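Local coordinates for protein putative dehydratase (Mesorhizobium loti, PDB 2POZ) that is of unknown function but belongs to the mandelate racemase/muconate lactonizing enzyme family of the enolase superfamily and may be a lyase, perhaps a dehydratase, at residues A[9-14]-A[373-378]; A[16-21]-A[38-43]; A[310-315]-A[343-348]; A[347-352]-A[367-372]. All blocks are in the same frame, centred on the assembly; numbering follows the deposited sequence.

How the contacts relate
The four contacts cluster where the N-terminal antiparallel sheet of the family meets the enolase-type C-terminal domain. Contact 1 spans nearly the whole chain, and the other three fall within that span: contact 2 early, then contacts 3 and 4, which share L347 and E348 and have centres about 7 Å apart. The centre of contact 1 lies about 11 Å from that of contact 3 and about 13 Å from that of contact 2. Contacts 2 and 4 stay apart, with nearest atoms about 9 Å from each other. The chain thus returns to its own beginning, tying the two domains together through strand 5-12, helix 312-324 and helix 372-375.

Contact 1. Residues A[9-14]-A[373-378]; sequences NIYLLK and RNIEPY
I375 sets its CD1 methyl over the face of the Y11 ring, above its centre, a CH-pi contact in which CD1 of I375 sits 3.8 Å from the ring centroid of Y11, only 9° off the normal. The I375 side chain reaches it with CG1 held between its backbone N and carbonyl carbon (chi1 65°). The backbone carbonyl of I375 also touches this ring, I375 O lying 3.2 Å from Y11 CD1. Beyond this pair, Y378 crosses L13 at about a right angle, with Y378 CD2 and L13 CG 3.9 Å apart. One face of the Y378 ring is met by the backbone N of K14, displaced toward the rim, and the opposite face by CB of P377. The two backbones are joined where L12 N donates to Y378 O at 3.0 Å. The bond lies just before an antiparallel pairing: directly after Y378 the chain enters strand 379-383, which lies beside strand 5-12 in the four-stranded sheet of the N-terminal domain, so the C-terminal end of the chain completes a sheet begun at its start. A water links K14 O, to which it donates, with Y378 OH. Within the turn, Y378 N donates to I375 O at 2.8 Å, fixing the tyrosine relative to the isoleucine. Farther out, L22 of strand 21-27 packs against both L13 and I375, and Y11 OH has a weak hydrogen bond to E24.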
loop_
_atom_site.group_PDB
_atom_site.type_symbol
_atom_site.label_atom_id
_atom_site.label_comp_id
_atom_site.label_asym_id
_atom_site.label_seq_id
_atom_site.Cartn_x
_atom_site.Cartn_y
_atom_site.Cartn_z
ATOM N N ASN A 9 -33.375 -10.071 -36.125
ATOM C CA ASN A 9 -32.594 -10.428 -37.305
ATOM C C ASN A 9 -31.140 -10.036 -37.074
ATOM O O ASN A 9 -30.854 -8.962 -36.541
ATOM C CB ASN A 9 -33.123 -9.705 -38.551
ATOM C CG ASN A 9 -34.404 -10.329 -39.098
ATOM O OD1 ASN A 9 -35.155 -9.678 -39.820
ATOM N ND2 ASN A 9 -34.645 -11.591 -38.771
ATOM N N ILE A 10 -30.232 -10.915 -37.483
ATOM C CA ILE A 10 -28.804 -10.685 -37.330
ATOM C C ILE A 10 -28.154 -10.632 -38.705
ATOM O O ILE A 10 -28.318 -11.544 -39.514
ATOM C CB ILE A 10 -28.165 -11.808 -36.505
ATOM C CG1 ILE A 10 -28.857 -11.888 -35.142
ATOM C CG2 ILE A 10 -26.673 -11.544 -36.325
ATOM C CD1 ILE A 10 -28.754 -13.234 -34.486
ATOM N N TYR A 11 -27.409 -9.561 -38.948
ATOM C CA TYR A 11 -26.750 -9.340 -40.228
ATOM C C TYR A 11 -25.236 -9.310 -40.066
ATOM O O TYR A 11 -24.719 -8.635 -39.176
ATOM C CB TYR A 11 -27.225 -8.001 -40.810
ATOM C CG TYR A 11 -28.733 -7.875 -40.912
ATOM C CD1 TYR A 11 -29.403 -8.209 -42.088
ATOM C CD2 TYR A 11 -29.496 -7.457 -39.815
ATOM C CE1 TYR A 11 -30.801 -8.133 -42.175
ATOM C CE2 TYR A 11 -30.898 -7.376 -39.891
ATOM C CZ TYR A 11 -31.538 -7.717 -41.076
ATOM O OH TYR A 11 -32.911 -7.652 -41.161
ATOM N N LEU A 12 -24.535 -10.055 -40.918
ATOM C CA LEU A 12 -23.079 -10.093 -40.906
ATOM C C LEU A 12 -22.661 -9.535 -42.264
ATOM O O LEU A 12 -22.601 -10.253 -43.251
ATOM C CB LEU A 12 -22.574 -11.527 -40.731
ATOM C CG LEU A 12 -21.062 -11.767 -40.788
ATOM C CD1 LEU A 12 -20.322 -10.818 -39.858
ATOM C CD2 LEU A 12 -20.778 -13.217 -40.415
ATOM N N LEU A 13 -22.389 -8.242 -42.304
ATOM C CA LEU A 13 -22.021 -7.590 -43.549
ATOM C C LEU A 13 -20.596 -7.769 -44.030
ATOM O O LEU A 13 -19.689 -8.126 -43.280
ATOM C CB LEU A 13 -22.278 -6.085 -43.459
ATOM C CG LEU A 13 -23.684 -5.508 -43.639
ATOM C CD1 LEU A 13 -24.602 -6.012 -42.551
ATOM C CD2 LEU A 13 -23.600 -3.987 -43.608
ATOM N N LYS A 14 -20.436 -7.521 -45.323
ATOM C CA LYS A 14 -19.140 -7.515 -45.976
ATOM C C LYS A 14 -19.206 -6.088 -46.474
ATOM O O LYS A 14 -19.952 -5.787 -47.402
ATOM C CB LYS A 14 -19.077 -8.479 -47.164
ATOM C CG LYS A 14 -17.708 -8.466 -47.856
ATOM C CD LYS A 14 -17.636 -9.395 -49.063
ATOM C CE LYS A 14 -18.310 -8.785 -50.280
ATOM N NZ LYS A 14 -18.029 -9.574 -51.517
ATOM N N ARG A 373 -32.941 -2.945 -47.987
ATOM C CA ARG A 373 -32.450 -3.551 -49.220
ATOM C C ARG A 373 -30.936 -3.748 -49.201
ATOM O O ARG A 373 -30.422 -4.689 -49.805
ATOM C CB ARG A 373 -32.820 -2.702 -50.440
ATOM C CG ARG A 373 -32.134 -3.189 -51.715
ATOM C CD ARG A 373 -32.413 -2.311 -52.924
ATOM N NE ARG A 373 -31.563 -2.684 -54.057
ATOM C CZ ARG A 373 -31.691 -2.189 -55.286
ATOM N NH1 ARG A 373 -32.638 -1.300 -55.544
ATOM N NH2 ARG A 373 -30.873 -2.581 -56.257
ATOM N N ASN A 374 -30.220 -2.870 -48.505
ATOM C CA ASN A 374 -28.764 -2.976 -48.454
ATOM C C ASN A 374 -28.213 -4.010 -47.477
ATOM O O ASN A 374 -27.132 -4.551 -47.697
ATOM C CB ASN A 374 -28.150 -1.609 -48.158
ATOM C CG ASN A 374 -28.223 -0.678 -49.351
ATOM O OD1 ASN A 374 -28.680 -1.077 -50.423
ATOM N ND2 ASN A 374 -27.769 0.559 -49.178
ATOM N N ILE A 375 -28.950 -4.295 -46.408
ATOM C CA ILE A 375 -28.469 -5.262 -45.429
ATOM C C ILE A 375 -29.112 -6.644 -45.546
ATOM O O ILE A 375 -28.538 -7.638 -45.098
ATOM C CB ILE A 375 -28.674 -4.751 -43.983
ATOM C CG1 ILE A 375 -30.170 -4.613 -43.682
ATOM C CG2 ILE A 375 -27.952 -3.417 -43.792
ATOM C CD1 ILE A 375 -30.477 -4.201 -42.262
ATOM N N GLU A 376 -30.300 -6.708 -46.144
ATOM C CA GLU A 376 -31.003 -7.979 -46.299
ATOM C C GLU A 376 -30.142 -9.087 -46.917
ATOM O O GLU A 376 -30.228 -10.241 -46.499
ATOM C CB GLU A 376 -32.278 -7.771 -47.122
ATOM C CG GLU A 376 -33.180 -8.994 -47.227
ATOM C CD GLU A 376 -33.580 -9.561 -45.873
ATOM O OE1 GLU A 376 -33.739 -8.775 -44.908
ATOM O OE2 GLU A 376 -33.753 -10.798 -45.781
ATOM N N PRO A 377 -29.297 -8.755 -47.916
ATOM C CA PRO A 377 -28.448 -9.777 -48.537
ATOM C C PRO A 377 -27.473 -10.396 -47.535
ATOM O O PRO A 377 -26.937 -11.483 -47.762
ATOM C CB PRO A 377 -27.704 -9.001 -49.627
ATOM C CG PRO A 377 -28.665 -7.924 -49.997
ATOM C CD PRO A 377 -29.184 -7.477 -48.639
ATOM N N TYR A 378 -27.256 -9.703 -46.424
ATOM C CA TYR A 378 -26.322 -10.169 -45.411
ATOM C C TYR A 378 -26.980 -10.795 -44.176
ATOM O O TYR A 378 -26.315 -11.066 -43.168
ATOM C CB TYR A 378 -25.403 -9.007 -45.031
ATOM C CG TYR A 378 -24.603 -8.515 -46.221
ATOM C CD1 TYR A 378 -23.555 -9.276 -46.748
ATOM C CD2 TYR A 378 -24.945 -7.328 -46.874
ATOM C CE1 TYR A 378 -22.868 -8.865 -47.902
ATOM C CE2 TYR A 378 -24.270 -6.914 -48.023
ATOM C CZ TYR A 378 -23.235 -7.688 -48.530
ATOM O OH TYR A 378 -22.582 -7.276 -49.672
HETATM O O HOH W 1 -20.377 -5.189 -50.156
#

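Contact 2. Residues A[16-21]-A[38-43]; sequences GRLHPV and GIAYGV
H19 meets the loop 38-43 with both its backbone and its imidazole. H19 N donates to A40 O at 2.8 Å and nearly straight, with 173° at the hydrogen. The ring supplies a second bond, from H19 NE2 to G42 O at 3.1 Å; here the acceptor lies in the plane of the imidazole, although the bond is bent to 148°. A chi1 of 44° puts CG between the backbone N and the carbonyl carbon, and the ring comes to lie centred under A40 O, which stands 3.3 Å above its plane. The NE2 bond fixes the rotation of the ring, while the main-chain bond holds the backbone beside A40. A CA-H...O contact runs the other way, A40 CA lying 3.5 Å from H19 O. The apolar contacts are lighter: L18 CD2 rests 4.0 Å from Y41 CB, the two side chains running abreast, and A40 CB approaches P20 CA at 3.9 Å. The phenol of Y41 bonds E257, which sits where relatives carry a metal-binding glutamate, so this loop of the N-terminal capping domain probably borders the active site. W81 of a second subunit donates to Y41 O, and F80 of that subunit meets the Y41 ring edge-to-face. The two loops flank the hairpin of strands 21-27 and 33-37, one leading in from strand 5-12 and the other running on into helix 45-59, whose A48 touches V21 and I39.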
loop_
_atom_site.group_PDB
_atom_site.type_symbol
_atom_site.label_atom_id
_atom_site.label_comp_id
_atom_site.label_asym_id
_atom_site.label_seq_id
_atom_site.Cartn_x
_atom_site.Cartn_y
_atom_site.Cartn_z
ATOM N N GLY A 16 -16.484 -3.444 -47.513
ATOM C CA GLY A 16 -15.118 -3.001 -47.704
ATOM C C GLY A 16 -14.210 -3.853 -46.841
ATOM O O GLY A 16 -14.344 -5.074 -46.814
ATOM N N ARG A 17 -13.298 -3.215 -46.115
ATOM C CA ARG A 17 -12.364 -3.936 -45.258
ATOM C C ARG A 17 -12.987 -4.374 -43.929
ATOM O O ARG A 17 -12.348 -5.082 -43.161
ATOM C CB ARG A 17 -11.135 -3.065 -44.970
ATOM C CG ARG A 17 -11.385 -1.913 -43.987
ATOM C CD ARG A 17 -10.225 -0.912 -44.008
ATOM N NE ARG A 17 -10.274 -0.063 -45.200
ATOM C CZ ARG A 17 -9.247 0.634 -45.679
ATOM N NH1 ARG A 17 -8.062 0.589 -45.079
ATOM N NH2 ARG A 17 -9.412 1.395 -46.755
ATOM N N LEU A 18 -14.224 -3.963 -43.664
ATOM C CA LEU A 18 -14.886 -4.318 -42.405
ATOM C C LEU A 18 -15.994 -5.358 -42.564
ATOM O O LEU A 18 -16.484 -5.606 -43.670
ATOM C CB LEU A 18 -15.504 -3.072 -41.757
ATOM C CG LEU A 18 -14.629 -1.844 -41.495
ATOM C CD1 LEU A 18 -15.494 -0.724 -40.913
ATOM C CD2 LEU A 18 -13.495 -2.202 -40.537
ATOM N N HIS A 19 -16.377 -5.962 -41.444
ATOM C CA HIS A 19 -17.462 -6.930 -41.416
ATOM C C HIS A 19 -18.396 -6.558 -40.264
ATOM O O HIS A 19 -18.437 -7.227 -39.232
ATOM C CB HIS A 19 -16.945 -8.374 -41.276
ATOM C CG HIS A 19 -15.853 -8.552 -40.265
ATOM N ND1 HIS A 19 -16.061 -8.427 -38.907
ATOM C CD2 HIS A 19 -14.551 -8.896 -40.414
ATOM C CE1 HIS A 19 -14.938 -8.691 -38.265
ATOM N NE2 HIS A 19 -14.005 -8.979 -39.156
ATOM N N PRO A 20 -19.150 -5.455 -40.431
ATOM C CA PRO A 20 -20.098 -4.960 -39.429
ATOM C C PRO A 20 -21.115 -6.042 -39.097
ATOM O O PRO A 20 -21.571 -6.776 -39.981
ATOM C CB PRO A 20 -20.758 -3.780 -40.125
ATOM C CG PRO A 20 -19.699 -3.300 -41.069
ATOM C CD PRO A 20 -19.162 -4.593 -41.624
ATOM N N VAL A 21 -21.463 -6.138 -37.821
ATOM C CA VAL A 21 -22.433 -7.119 -37.354
ATOM C C VAL A 21 -23.578 -6.289 -36.801
ATOM O O VAL A 21 -23.387 -5.507 -35.868
ATOM C CB VAL A 21 -21.825 -8.013 -36.249
ATOM C CG1 VAL A 21 -22.853 -9.029 -35.758
ATOM C CG2 VAL A 21 -20.587 -8.742 -36.800
ATOM N N GLY A 38 -19.643 -3.931 -31.821
ATOM C CA GLY A 38 -18.366 -3.354 -32.218
ATOM C C GLY A 38 -17.281 -4.306 -32.692
ATOM O O GLY A 38 -16.099 -4.040 -32.477
ATOM N N ILE A 39 -17.655 -5.410 -33.333
ATOM C CA ILE A 39 -16.657 -6.357 -33.825
ATOM C C ILE A 39 -16.625 -6.330 -35.364
ATOM O O ILE A 39 -16.731 -7.363 -36.018
ATOM C CB ILE A 39 -16.960 -7.793 -33.347
ATOM C CG1 ILE A 39 -17.291 -7.796 -31.844
ATOM C CG2 ILE A 39 -15.756 -8.696 -33.624
ATOM C CD1 ILE A 39 -16.119 -7.453 -30.917
ATOM N N ALA A 40 -16.474 -5.136 -35.928
ATOM C CA ALA A 40 -16.436 -4.954 -37.380
ATOM C C ALA A 40 -15.043 -5.221 -37.962
ATOM O O ALA A 40 -14.871 -5.287 -39.179
ATOM C CB ALA A 40 -16.882 -3.539 -37.731
ATOM N N TYR A 41 -14.052 -5.374 -37.093
ATOM C CA TYR A 41 -12.687 -5.640 -37.540
ATOM C C TYR A 41 -12.040 -6.660 -36.617
ATOM O O TYR A 41 -12.632 -7.071 -35.617
ATOM C CB TYR A 41 -11.872 -4.341 -37.565
ATOM C CG TYR A 41 -11.905 -3.597 -36.255
ATOM C CD1 TYR A 41 -10.926 -3.809 -35.286
ATOM C CD2 TYR A 41 -12.962 -2.738 -35.951
ATOM C CE1 TYR A 41 -11.001 -3.190 -34.037
ATOM C CE2 TYR A 41 -13.049 -2.115 -34.710
ATOM C CZ TYR A 41 -12.064 -2.348 -33.760
ATOM O OH TYR A 41 -12.141 -1.747 -32.537
ATOM N N GLY A 42 -10.826 -7.072 -36.953
ATOM C CA GLY A 42 -10.158 -8.070 -36.145
ATOM C C GLY A 42 -10.771 -9.421 -36.461
ATOM O O GLY A 42 -11.513 -9.559 -37.435
ATOM N N VAL A 43 -10.479 -10.417 -35.639
ATOM C CA VAL A 43 -11.002 -11.756 -35.866
ATOM C C VAL A 43 -12.096 -12.135 -34.869
ATOM O O VAL A 43 -11.842 -12.236 -33.667
ATOM C CB VAL A 43 -9.859 -12.788 -35.793
ATOM C CG1 VAL A 43 -10.387 -14.185 -36.086
ATOM C CG2 VAL A 43 -8.771 -12.410 -36.786
#

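Contact 3. Residues A[310-315]-A[343-348]; sequences GSSLIE and YVEVLE
The first turn of helix 312-324, which follows strand 303-304, the last of the parallel strands of the enolase-type barrel domain, comes up against the irregular loop 343-348 of the same domain, with S312 and L347 closest at 6.3 Å between their CA atoms. The chief side-chain bond runs from S312 OG to E345 OE2 at 2.7 Å, using the syn lone pair of that oxygen. The anti lone pair of the same atom takes L347 N at 3.1 Å, so the carboxylate ties the helix start to its own loop. Its other oxygen, OE1, accepts from Y343 OH at 2.7 Å, the phenol standing 57° out of the carboxylate plane. To deliver the group, the glutamate chain first runs with CG anti to the backbone N and then bends at chi2 (53°), turning its end back toward the serine. A water completes the network: it accepts from S312 N and V346 N and donates to Y343 OH and V344 O. Beside this polar cluster, V346 CG2 fits against S311 OG at 3.4 Å and also meets L313 CB, while L347 CD1 lies 3.6 Å from S312 CB. S311 is the N-cap, its OG accepting from L313 N at 3.2 Å; its stronger polar partner is E36 of strand 33-37, in the N-terminal domain. K338, hydrogen-bonded to Y343 OH, brings a positive charge close by. Three donors on one carboxylate, together with the nearby lysine and the helix N-terminus, would be expected to stabilise E345 in its ionised form.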
loop_
_atom_site.group_PDB
_atom_site.type_symbol
_atom_site.label_atom_id
_atom_site.label_comp_id
_atom_site.label_asym_id
_atom_site.label_seq_id
_atom_site.Cartn_x
_atom_site.Cartn_y
_atom_site.Cartn_z
ATOM N N GLY A 310 -17.220 1.098 -37.358
ATOM C CA GLY A 310 -18.153 0.123 -37.893
ATOM C C GLY A 310 -18.920 0.772 -39.026
ATOM O O GLY A 310 -18.343 1.495 -39.829
ATOM N N SER A 311 -20.218 0.524 -39.099
ATOM C CA SER A 311 -21.024 1.118 -40.156
ATOM C C SER A 311 -21.578 2.462 -39.668
ATOM O O SER A 311 -21.312 2.885 -38.537
ATOM C CB SER A 311 -22.186 0.189 -40.507
ATOM O OG SER A 311 -23.170 0.232 -39.484
ATOM N N SER A 312 -22.341 3.130 -40.525
ATOM C CA SER A 312 -22.957 4.410 -40.177
ATOM C C SER A 312 -23.868 4.272 -38.952
ATOM O O SER A 312 -24.101 5.245 -38.229
ATOM C CB SER A 312 -23.794 4.930 -41.348
ATOM O OG SER A 312 -23.000 5.179 -42.489
ATOM N N LEU A 313 -24.402 3.076 -38.729
ATOM C CA LEU A 313 -25.290 2.862 -37.589
ATOM C C LEU A 313 -24.585 3.102 -36.253
ATOM O O LEU A 313 -25.001 3.961 -35.477
ATOM C CB LEU A 313 -25.886 1.445 -37.612
ATOM C CG LEU A 313 -26.789 1.074 -36.418
ATOM C CD1 LEU A 313 -27.903 2.103 -36.265
ATOM C CD2 LEU A 313 -27.378 -0.319 -36.617
ATOM N N ILE A 314 -23.516 2.365 -35.972
ATOM C CA ILE A 314 -22.831 2.562 -34.696
ATOM C C ILE A 314 -22.267 3.974 -34.542
ATOM O O ILE A 314 -22.168 4.483 -33.431
ATOM C CB ILE A 314 -21.708 1.522 -34.463
ATOM C CG1 ILE A 314 -21.252 1.598 -33.000
ATOM C CG2 ILE A 314 -20.536 1.777 -35.389
ATOM C CD1 ILE A 314 -20.635 0.307 -32.482
ATOM N N GLU A 315 -21.916 4.615 -35.651
ATOM C CA GLU A 315 -21.400 5.982 -35.580
ATOM C C GLU A 315 -22.522 6.919 -35.132
ATOM O O GLU A 315 -22.326 7.788 -34.282
ATOM C CB GLU A 315 -20.876 6.448 -36.944
ATOM C CG GLU A 315 -19.651 5.707 -37.442
ATOM C CD GLU A 315 -19.180 6.207 -38.798
ATOM O OE1 GLU A 315 -19.018 7.442 -38.946
ATOM O OE2 GLU A 315 -18.969 5.371 -39.709
ATOM N N TYR A 343 -18.235 -1.018 -50.131
ATOM C CA TYR A 343 -18.716 -0.370 -48.912
ATOM C C TYR A 343 -20.242 -0.400 -48.956
ATOM O O TYR A 343 -20.845 -0.121 -49.997
ATOM C CB TYR A 343 -18.257 1.090 -48.837
ATOM C CG TYR A 343 -19.025 1.902 -47.808
ATOM C CD1 TYR A 343 -18.825 1.708 -46.438
ATOM C CD2 TYR A 343 -19.980 2.839 -48.207
ATOM C CE1 TYR A 343 -19.563 2.429 -45.491
ATOM C CE2 TYR A 343 -20.724 3.562 -47.271
ATOM C CZ TYR A 343 -20.508 3.351 -45.917
ATOM O OH TYR A 343 -21.241 4.062 -44.993
ATOM N N VAL A 344 -20.862 -0.731 -47.829
ATOM C CA VAL A 344 -22.310 -0.791 -47.751
ATOM C C VAL A 344 -22.890 0.266 -46.822
ATOM O O VAL A 344 -22.641 0.247 -45.617
ATOM C CB VAL A 344 -22.786 -2.178 -47.251
ATOM C CG1 VAL A 344 -24.309 -2.183 -47.082
ATOM C CG2 VAL A 344 -22.354 -3.253 -48.231
ATOM N N GLU A 345 -23.667 1.188 -47.385
ATOM C CA GLU A 345 -24.310 2.221 -46.584
ATOM C C GLU A 345 -25.549 1.589 -45.948
ATOM O O GLU A 345 -26.481 1.194 -46.647
ATOM C CB GLU A 345 -24.723 3.401 -47.463
ATOM C CG GLU A 345 -25.390 4.524 -46.680
ATOM C CD GLU A 345 -24.549 4.977 -45.495
ATOM O OE1 GLU A 345 -23.446 5.513 -45.726
ATOM O OE2 GLU A 345 -24.993 4.786 -44.338
ATOM N N VAL A 346 -25.557 1.488 -44.622
ATOM C CA VAL A 346 -26.682 0.877 -43.916
ATOM C C VAL A 346 -27.773 1.872 -43.528
ATOM O O VAL A 346 -28.873 1.476 -43.155
ATOM C CB VAL A 346 -26.207 0.151 -42.625
ATOM C CG1 VAL A 346 -25.133 -0.877 -42.967
ATOM C CG2 VAL A 346 -25.674 1.168 -41.623
ATOM N N LEU A 347 -27.481 3.163 -43.615
ATOM C CA LEU A 347 -28.476 4.156 -43.231
ATOM C C LEU A 347 -29.018 4.964 -44.390
ATOM O O LEU A 347 -28.301 5.274 -45.339
ATOM C CB LEU A 347 -27.895 5.119 -42.193
ATOM C CG LEU A 347 -27.472 4.519 -40.852
ATOM C CD1 LEU A 347 -27.067 5.647 -39.917
ATOM C CD2 LEU A 347 -28.621 3.712 -40.259
ATOM N N GLU A 348 -30.293 5.316 -44.295
ATOM C CA GLU A 348 -30.929 6.114 -45.327
ATOM C C GLU A 348 -30.424 7.545 -45.164
ATOM O O GLU A 348 -30.257 8.284 -46.137
ATOM C CB GLU A 348 -32.447 6.075 -45.156
ATOM C CG GLU A 348 -33.199 6.536 -46.378
ATOM C CD GLU A 348 -33.043 5.569 -47.529
ATOM O OE1 GLU A 348 -33.545 4.425 -47.409
ATOM O OE2 GLU A 348 -32.416 5.949 -48.543
HETATM O O HOH W 2 -22.684 2.113 -43.377
#

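Contact 4. Residues A[347-352]-A[367-372]; sequences LENPPS and GAVLIK
I371 and L347 make the dense part of this contact, for the end of the isoleucine is pressed on the backbone of residues 347-348. CD1 of I371 lies 3.1 Å from L347 O, and its CG1 is 3.4 Å from E348 N. CG1 takes up the position anti to the carbonyl carbon (chi1 -58°), which carries the delta methyl over the L347-E348 peptide. From the other segment, L347 CD2 comes within 3.5 Å of A368 CB and also reaches the side chain of L370. The backbones close this part through E348 N, which donates to V369 O at 2.7 Å; L347 CA adds a CA-H...O contact to the same oxygen.

Toward solvent the fit is looser and more polar. E348 crosses I371 at about a right angle, its chain bent at chi2 (68°) so that OE1 rests 3.5 Å from I371 CG1: a carboxylate lying against aliphatic carbon. N349 slants across V369, its OD1 receiving a weak hydrogen bond from V369 N at 3.4 Å, while ND2 touches CG2 of V369. E348, N349 and V369 are all exposed, in contrast to the buried L347 and A368.

L347 and L370 form a single antiparallel bridge, a non-hydrogen-bonded pair flanked by E348 N to V369 O on one side and I371 N to V346 O on the other, rather than a full strand pair. It joins two loops of the enolase-type C-terminal domain just before I371 serves as N-cap of helix 372-375, where the chain leaves for the N-terminal sheet.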
loop_
_atom_site.group_PDB
_atom_site.type_symbol
_atom_site.label_atom_id
_atom_site.label_comp_id
_atom_site.label_asym_id
_atom_site.label_seq_id
_atom_site.Cartn_x
_atom_site.Cartn_y
_atom_site.Cartn_z
ATOM N N LEU A 347 -27.481 3.163 -43.615
ATOM C CA LEU A 347 -28.476 4.156 -43.231
ATOM C C LEU A 347 -29.018 4.964 -44.390
ATOM O O LEU A 347 -28.301 5.274 -45.339
ATOM C CB LEU A 347 -27.895 5.119 -42.193
ATOM C CG LEU A 347 -27.472 4.519 -40.852
ATOM C CD1 LEU A 347 -27.067 5.647 -39.917
ATOM C CD2 LEU A 347 -28.621 3.712 -40.259
ATOM N N GLU A 348 -30.293 5.316 -44.295
ATOM C CA GLU A 348 -30.929 6.114 -45.327
ATOM C C GLU A 348 -30.424 7.545 -45.164
ATOM O O GLU A 348 -30.257 8.284 -46.137
ATOM C CB GLU A 348 -32.447 6.075 -45.156
ATOM C CG GLU A 348 -33.199 6.536 -46.378
ATOM C CD GLU A 348 -33.043 5.569 -47.529
ATOM O OE1 GLU A 348 -33.545 4.425 -47.409
ATOM O OE2 GLU A 348 -32.416 5.949 -48.543
ATOM N N ASN A 349 -30.162 7.914 -43.916
ATOM C CA ASN A 349 -29.699 9.253 -43.582
ATOM C C ASN A 349 -28.430 9.211 -42.736
ATOM O O ASN A 349 -28.443 9.559 -41.553
ATOM C CB ASN A 349 -30.805 9.972 -42.825
ATOM C CG ASN A 349 -31.668 9.010 -42.028
ATOM O OD1 ASN A 349 -31.171 8.274 -41.164
ATOM N ND2 ASN A 349 -32.965 8.996 -42.322
ATOM N N PRO A 350 -27.312 8.783 -43.333
ATOM C CA PRO A 350 -26.059 8.715 -42.583
ATOM C C PRO A 350 -25.627 10.101 -42.125
ATOM O O PRO A 350 -25.965 11.104 -42.751
ATOM C CB PRO A 350 -25.093 8.098 -43.589
ATOM C CG PRO A 350 -25.606 8.613 -44.893
ATOM C CD PRO A 350 -27.097 8.456 -44.754
ATOM N N PRO A 351 -24.885 10.179 -41.014
ATOM C CA PRO A 351 -24.439 11.486 -40.528
ATOM C C PRO A 351 -23.367 12.020 -41.470
ATOM O O PRO A 351 -22.489 11.274 -41.896
ATOM C CB PRO A 351 -23.896 11.160 -39.141
ATOM C CG PRO A 351 -23.310 9.797 -39.337
ATOM C CD PRO A 351 -24.378 9.094 -40.156
ATOM N N SER A 352 -23.435 13.298 -41.814
ATOM C CA SER A 352 -22.427 13.848 -42.712
ATOM C C SER A 352 -21.487 14.815 -42.003
ATOM O O SER A 352 -21.930 15.780 -41.384
ATOM C CB SER A 352 -23.092 14.543 -43.907
ATOM O OG SER A 352 -23.917 15.615 -43.489
ATOM N N GLY A 367 -32.020 7.839 -34.192
ATOM C CA GLY A 367 -32.018 8.800 -35.280
ATOM C C GLY A 367 -31.441 8.206 -36.549
ATOM O O GLY A 367 -30.975 8.934 -37.423
ATOM N N ALA A 368 -31.493 6.882 -36.650
ATOM C CA ALA A 368 -30.961 6.166 -37.796
ATOM C C ALA A 368 -32.001 5.249 -38.429
ATOM O O ALA A 368 -32.620 4.437 -37.744
ATOM C CB ALA A 368 -29.753 5.353 -37.368
ATOM N N VAL A 369 -32.187 5.384 -39.737
ATOM C CA VAL A 369 -33.145 4.556 -40.466
ATOM C C VAL A 369 -32.368 3.610 -41.385
ATOM O O VAL A 369 -31.628 4.053 -42.266
ATOM C CB VAL A 369 -34.097 5.424 -41.328
ATOM C CG1 VAL A 369 -35.176 4.550 -41.956
ATOM C CG2 VAL A 369 -34.726 6.517 -40.476
ATOM N N LEU A 370 -32.533 2.312 -41.166
ATOM C CA LEU A 370 -31.842 1.309 -41.962
ATOM C C LEU A 370 -32.383 1.222 -43.387
ATOM O O LEU A 370 -33.551 1.519 -43.643
ATOM C CB LEU A 370 -31.978 -0.069 -41.309
ATOM C CG LEU A 370 -31.326 -0.333 -39.952
ATOM C CD1 LEU A 370 -31.808 -1.674 -39.428
ATOM C CD2 LEU A 370 -29.810 -0.329 -40.080
ATOM N N ILE A 371 -31.515 0.833 -44.314
ATOM C CA ILE A 371 -31.915 0.644 -45.699
ATOM C C ILE A 371 -31.948 -0.870 -45.800
ATOM O O ILE A 371 -30.931 -1.510 -46.062
ATOM C CB ILE A 371 -30.874 1.207 -46.689
ATOM C CG1 ILE A 371 -30.663 2.700 -46.429
ATOM C CG2 ILE A 371 -31.355 0.990 -48.120
ATOM C CD1 ILE A 371 -29.673 3.366 -47.380
ATOM N N LYS A 372 -33.123 -1.440 -45.554
ATOM C CA LYS A 372 -33.288 -2.882 -45.572
ATOM C C LYS A 372 -32.752 -3.561 -46.825
ATOM O O LYS A 372 -32.163 -4.636 -46.739
ATOM C CB LYS A 372 -34.762 -3.249 -45.357
ATOM C CG LYS A 372 -35.329 -2.773 -44.013
ATOM C CD LYS A 372 -34.563 -3.348 -42.812
ATOM C CE LYS A 372 -34.935 -4.799 -42.511
ATOM N NZ LYS A 372 -34.616 -5.722 -43.631
#